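Local coordinates for protein probable translation initiation factor eIF-2B subunit delta (PDB 5B04) that forms part of the eIF2B complex, which catalyses the exchange of GDP for GTP on the gamma subunit of eIF2, at residues L272-S277 / A356-I361; V297-R302 / T322-S327. All coordinates share one frame; numbering follows the deposited sequence.

Interaction 1 of 2, residues L272-S277 / A356-I361. With PO4 (phosphate ion), chain O.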
# COMPACT_ATOMS: atom_id res chain seq x y z
N LEU G 272 3.69 -2.00 -28.82
CA LEU G 272 4.60 -1.22 -27.99
C LEU G 272 5.80 -2.05 -27.54
O LEU G 272 5.65 -3.06 -26.86
CB LEU G 272 3.86 -0.66 -26.77
CG LEU G 272 4.49 0.47 -25.94
CD1 LEU G 272 3.41 1.21 -25.16
CD2 LEU G 272 5.56 -0.04 -24.99
N THR G 273 6.99 -1.56 -27.84
CA THR G 273 8.18 -2.17 -27.32
C THR G 273 8.91 -1.13 -26.54
O THR G 273 8.94 -0.00 -26.95
CB THR G 273 9.09 -2.62 -28.43
OG1 THR G 273 10.33 -3.04 -27.86
CG2 THR G 273 9.35 -1.49 -29.34
N TYR G 274 9.50 -1.51 -25.43
CA TYR G 274 10.18 -0.57 -24.58
C TYR G 274 11.66 -0.82 -24.75
O TYR G 274 12.10 -1.93 -24.79
CB TYR G 274 9.60 -0.68 -23.19
CG TYR G 274 10.31 0.07 -22.12
CD1 TYR G 274 10.62 1.39 -22.25
CD2 TYR G 274 10.66 -0.54 -20.97
CE1 TYR G 274 11.26 2.07 -21.26
CE2 TYR G 274 11.31 0.13 -19.99
CZ TYR G 274 11.60 1.43 -20.14
OH TYR G 274 12.23 2.07 -19.14
N LEU G 275 12.43 0.24 -24.83
CA LEU G 275 13.86 0.14 -24.94
C LEU G 275 14.45 -0.57 -26.14
O LEU G 275 14.09 -0.28 -27.24
CB LEU G 275 14.33 -0.31 -23.59
CG LEU G 275 13.99 0.79 -22.60
CD1 LEU G 275 14.32 0.38 -21.20
CD2 LEU G 275 14.75 2.04 -22.93
N HIS G 276 15.38 -1.48 -25.91
CA HIS G 276 16.05 -2.12 -26.99
C HIS G 276 16.13 -3.55 -26.54
O HIS G 276 16.94 -3.87 -25.71
CB HIS G 276 17.45 -1.66 -27.32
CG HIS G 276 18.07 -2.31 -28.51
ND1 HIS G 276 17.42 -2.47 -29.70
CD2 HIS G 276 19.32 -2.79 -28.70
CE1 HIS G 276 18.22 -3.06 -30.57
NE2 HIS G 276 19.38 -3.26 -29.98
N SER G 277 15.31 -4.41 -27.11
CA SER G 277 15.30 -5.81 -26.75
C SER G 277 15.55 -6.65 -27.96
O SER G 277 14.90 -6.47 -28.97
CB SER G 277 13.94 -6.19 -26.21
OG SER G 277 13.82 -7.58 -26.11
N ALA G 356 14.29 -1.07 -15.91
CA ALA G 356 13.73 -0.26 -14.82
C ALA G 356 12.30 0.26 -15.02
O ALA G 356 11.57 0.44 -14.05
CB ALA G 356 14.66 0.91 -14.54
N GLY G 357 11.91 0.52 -16.26
CA GLY G 357 10.60 1.12 -16.51
C GLY G 357 9.53 0.15 -16.95
O GLY G 357 8.39 0.55 -17.22
N THR G 358 9.88 -1.13 -17.02
CA THR G 358 9.01 -2.15 -17.59
C THR G 358 7.68 -2.33 -16.84
O THR G 358 6.64 -2.54 -17.46
CB THR G 358 9.73 -3.51 -17.65
OG1 THR G 358 11.00 -3.34 -18.29
CG2 THR G 358 8.91 -4.52 -18.44
N SER G 359 7.72 -2.24 -15.52
CA SER G 359 6.51 -2.38 -14.71
C SER G 359 5.51 -1.27 -15.00
O SER G 359 4.30 -1.49 -15.01
CB SER G 359 6.85 -2.40 -13.23
OG SER G 359 7.55 -1.23 -12.87
N LEU G 360 6.02 -0.06 -15.22
CA LEU G 360 5.18 1.08 -15.56
C LEU G 360 4.49 0.85 -16.90
O LEU G 360 3.33 1.21 -17.07
CB LEU G 360 6.00 2.37 -15.59
CG LEU G 360 6.35 2.96 -14.22
CD1 LEU G 360 7.32 4.12 -14.36
CD2 LEU G 360 5.09 3.40 -13.49
N ILE G 361 5.22 0.26 -17.84
CA ILE G 361 4.66 -0.11 -19.13
C ILE G 361 3.50 -1.08 -18.94
O ILE G 361 2.42 -0.89 -19.50
CB ILE G 361 5.72 -0.76 -20.05
CG1 ILE G 361 6.92 0.17 -20.24
CG2 ILE G 361 5.10 -1.14 -21.39
CD1 ILE G 361 6.62 1.39 -21.08
P PO4 O . 17.64 -8.78 -24.23
O1 PO4 O . 16.23 -8.96 -24.74
O2 PO4 O . 17.75 -7.45 -23.53
O3 PO4 O . 17.97 -9.89 -23.25
O4 PO4 O . 18.60 -8.83 -25.39

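Interaction 2 of 2, residues V297-R302 / T322-S327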
# COMPACT_ATOMS: atom_id res chain seq x y z
N VAL G 297 5.26 1.19 -31.56
CA VAL G 297 5.48 2.31 -30.67
C VAL G 297 6.68 2.04 -29.77
O VAL G 297 6.66 1.11 -28.97
CB VAL G 297 4.25 2.60 -29.80
CG1 VAL G 297 4.58 3.65 -28.75
CG2 VAL G 297 3.08 3.06 -30.66
N VAL G 298 7.72 2.85 -29.92
CA VAL G 298 8.93 2.69 -29.13
C VAL G 298 8.95 3.66 -27.96
O VAL G 298 8.93 4.87 -28.14
CB VAL G 298 10.20 2.89 -29.97
CG1 VAL G 298 11.44 2.83 -29.10
CG2 VAL G 298 10.27 1.85 -31.08
N VAL G 299 8.99 3.11 -26.74
CA VAL G 299 9.06 3.93 -25.54
C VAL G 299 10.49 3.94 -25.00
O VAL G 299 11.07 2.89 -24.74
CB VAL G 299 8.10 3.41 -24.45
CG1 VAL G 299 8.29 4.20 -23.16
CG2 VAL G 299 6.66 3.49 -24.93
N ASP G 300 11.05 5.14 -24.85
CA ASP G 300 12.42 5.28 -24.39
C ASP G 300 12.47 5.86 -22.98
O ASP G 300 11.44 6.24 -22.42
CB ASP G 300 13.21 6.17 -25.35
CG ASP G 300 14.67 5.79 -25.42
OD1 ASP G 300 15.16 5.09 -24.51
OD2 ASP G 300 15.34 6.19 -26.40
N SER G 301 13.67 5.91 -22.40
CA SER G 301 13.84 6.46 -21.06
C SER G 301 15.26 6.95 -20.81
O SER G 301 16.19 6.58 -21.53
CB SER G 301 13.47 5.41 -20.00
OG SER G 301 13.65 5.93 -18.70
N ARG G 302 15.42 7.80 -19.80
CA ARG G 302 16.73 8.25 -19.35
C ARG G 302 17.36 7.19 -18.45
O ARG G 302 16.66 6.29 -17.98
CB ARG G 302 16.60 9.59 -18.61
CG ARG G 302 16.41 10.79 -19.52
CD ARG G 302 16.95 12.04 -18.86
NE ARG G 302 18.37 11.92 -18.56
CZ ARG G 302 18.98 12.53 -17.55
NH1 ARG G 302 18.29 13.32 -16.73
NH2 ARG G 302 20.28 12.36 -17.35
N THR G 322 6.52 5.00 -34.03
CA THR G 322 6.29 6.20 -33.24
C THR G 322 7.24 6.18 -32.05
O THR G 322 7.49 5.13 -31.46
CB THR G 322 4.82 6.29 -32.75
OG1 THR G 322 3.94 6.33 -33.88
CG2 THR G 322 4.61 7.54 -31.91
N TYR G 323 7.78 7.34 -31.69
CA TYR G 323 8.80 7.42 -30.65
C TYR G 323 8.42 8.42 -29.56
O TYR G 323 8.25 9.61 -29.83
CB TYR G 323 10.15 7.81 -31.28
CG TYR G 323 11.30 7.87 -30.31
CD1 TYR G 323 11.95 6.71 -29.90
CD2 TYR G 323 11.76 9.08 -29.82
CE1 TYR G 323 13.02 6.76 -29.02
CE2 TYR G 323 12.83 9.15 -28.94
CZ TYR G 323 13.45 7.99 -28.54
OH TYR G 323 14.51 8.05 -27.67
N VAL G 324 8.28 7.93 -28.34
CA VAL G 324 7.94 8.77 -27.19
C VAL G 324 8.78 8.41 -25.97
O VAL G 324 9.32 7.31 -25.88
CB VAL G 324 6.45 8.65 -26.82
CG1 VAL G 324 5.56 9.17 -27.94
CG2 VAL G 324 6.10 7.22 -26.46
N MET G 325 8.87 9.34 -25.02
CA MET G 325 9.53 9.06 -23.75
C MET G 325 8.53 8.40 -22.80
O MET G 325 7.32 8.49 -23.00
CB MET G 325 10.10 10.33 -23.13
CG MET G 325 11.21 10.98 -23.93
SD MET G 325 12.53 9.83 -24.36
CE MET G 325 13.18 9.46 -22.75
N ILE G 326 9.05 7.75 -21.76
CA ILE G 326 8.22 7.02 -20.81
C ILE G 326 7.25 7.95 -20.07
O ILE G 326 6.25 7.50 -19.52
CB ILE G 326 9.09 6.24 -19.80
CG1 ILE G 326 8.25 5.18 -19.06
CG2 ILE G 326 9.77 7.19 -18.83
CD1 ILE G 326 9.07 4.26 -18.19
N SER G 327 7.55 9.24 -20.08
CA SER G 327 6.69 10.24 -19.46
C SER G 327 5.38 10.40 -20.23
O SER G 327 4.37 10.83 -19.68
CB SER G 327 7.40 11.58 -19.37
OG SER G 327 8.70 11.44 -18.83

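Interaction 1 of 2, residues L272-S277 / A356-I361
Tyr274 and Thr358 are the backbone neighbours here, their CA atoms 7.3 Å apart where the end of strand 269-274 faces the first turn of helix 358-367. The gap between the backbones is bridged by side chains. Ile361 N bonds to Gly357 O at 3.2 Å, and this opening helical turn brings Ile361 to the same side of the helix as Gly357, so that both meet the tyrosine.

The Tyr274 ring carries most of the contact. With CG anti to the backbone N (chi1 171°), it leaves the strand toward the helix and lies between two aliphatic groups: Ile361 CG1 sits over one face, 4.2 Å from the ring centroid and 26° off its normal, a CH-pi contact, while Leu275 CG covers the centre of the opposite face. Thr358 OG1 lies in the ring plane at the edge, 3.9 Å from Tyr274 CE2; its own hydrogen bond goes back to Arg355 O. At the far end of the ring, Tyr274 OH comes to 3.2 Å from Gly357 CA; a CB on this residue would point toward the strand, so the glycine probably leaves the hydroxyl room. Two residues earlier on the strand, Leu272 CD2 meets the other branch of the isoleucine, Ile361 CG2, at 3.8 Å. Ile361 thus divides its branches between two strand residues.

Beyond the strand, Ser277 stands at the N-cap of helix 278-289, where its OG accepts a weak hydrogen bond from Val280 N and donates to O1 of a phosphate ion at 3.1 Å. The ion, probably from the crystallisation liquor, is also hydrogen-bonded to Ser160 OG. With strand 269-274 central in a 3-2-1-4-5 parallel order and helix 278-289 starting at its C-terminal end, the layout is Rossmann-like.

Interaction 2 of 2, residues V297-R302 / T322-S327
Tyr323 and Asp300 meet on one face of two parallel strands, 294-300 and 320-325, which helix 306-316 joins in a beta-alpha-beta unit of the Rossmann-like sheet. Tyr323 extends its ring away from its own backbone N (chi1 -178°), along the sheet, until its OH donates to Asp300 OD2. The oxygen lies at the ring edge, in plane, and the carboxylate is turned 80° from the ring; the modelled bond is too short to be trusted. Nearer the backbone, Tyr323 CD1 rests 4.0 Å from Val298 CG1. A phenylalanine here could keep that apolar contact but would probably leave Asp300 OD2 without its hydroxyl mate in a buried setting.

Met325, on the same face, bends its chain so that SD lies 3.9 Å from Asp300 CB and CE lies against Ser301 CA. On the reverse face, Val299 CG2 and Val324 CG2 pack at 4.1 Å. Between the two faces runs the backbone ladder, with Val298 N to Thr322 O at 2.8 Å, Asp300 N to Val324 O at 3.0 Å and a weak closing bond from Ile326 N to Asp300 O. Thr322 and Tyr323 also pair with a strand of the eIF2B beta subunit, which continues the sheet.

The other oxygen, Asp300 OD1, accepts hydrogen bonds from Gly307 N and from Ser301 N, the latter at 2.7 Å, on the anti side and 31° out of the carboxylate plane.

The two contacts illustrate how one parallel sheet serves both its own domain and its assembly. Their centres lie about 9 Å apart, and strands 269-274 and 294-300 are neighbours joined by probable backbone hydrogen bonds, among them Leu275 N to Val299 O at 3.0 Å. Along the chain, both segments of interaction 2 fall between those of interaction 1: 272-277 comes first, then 297-302 and 322-327, and 356-361 last. Interaction 1 covers a face of the sheet with helix 358-367, whereas interaction 2 adds strand 320-325, outermost within this chain. Residues of the eIF2B beta subunit pack against both, placing this region at a subunit interface.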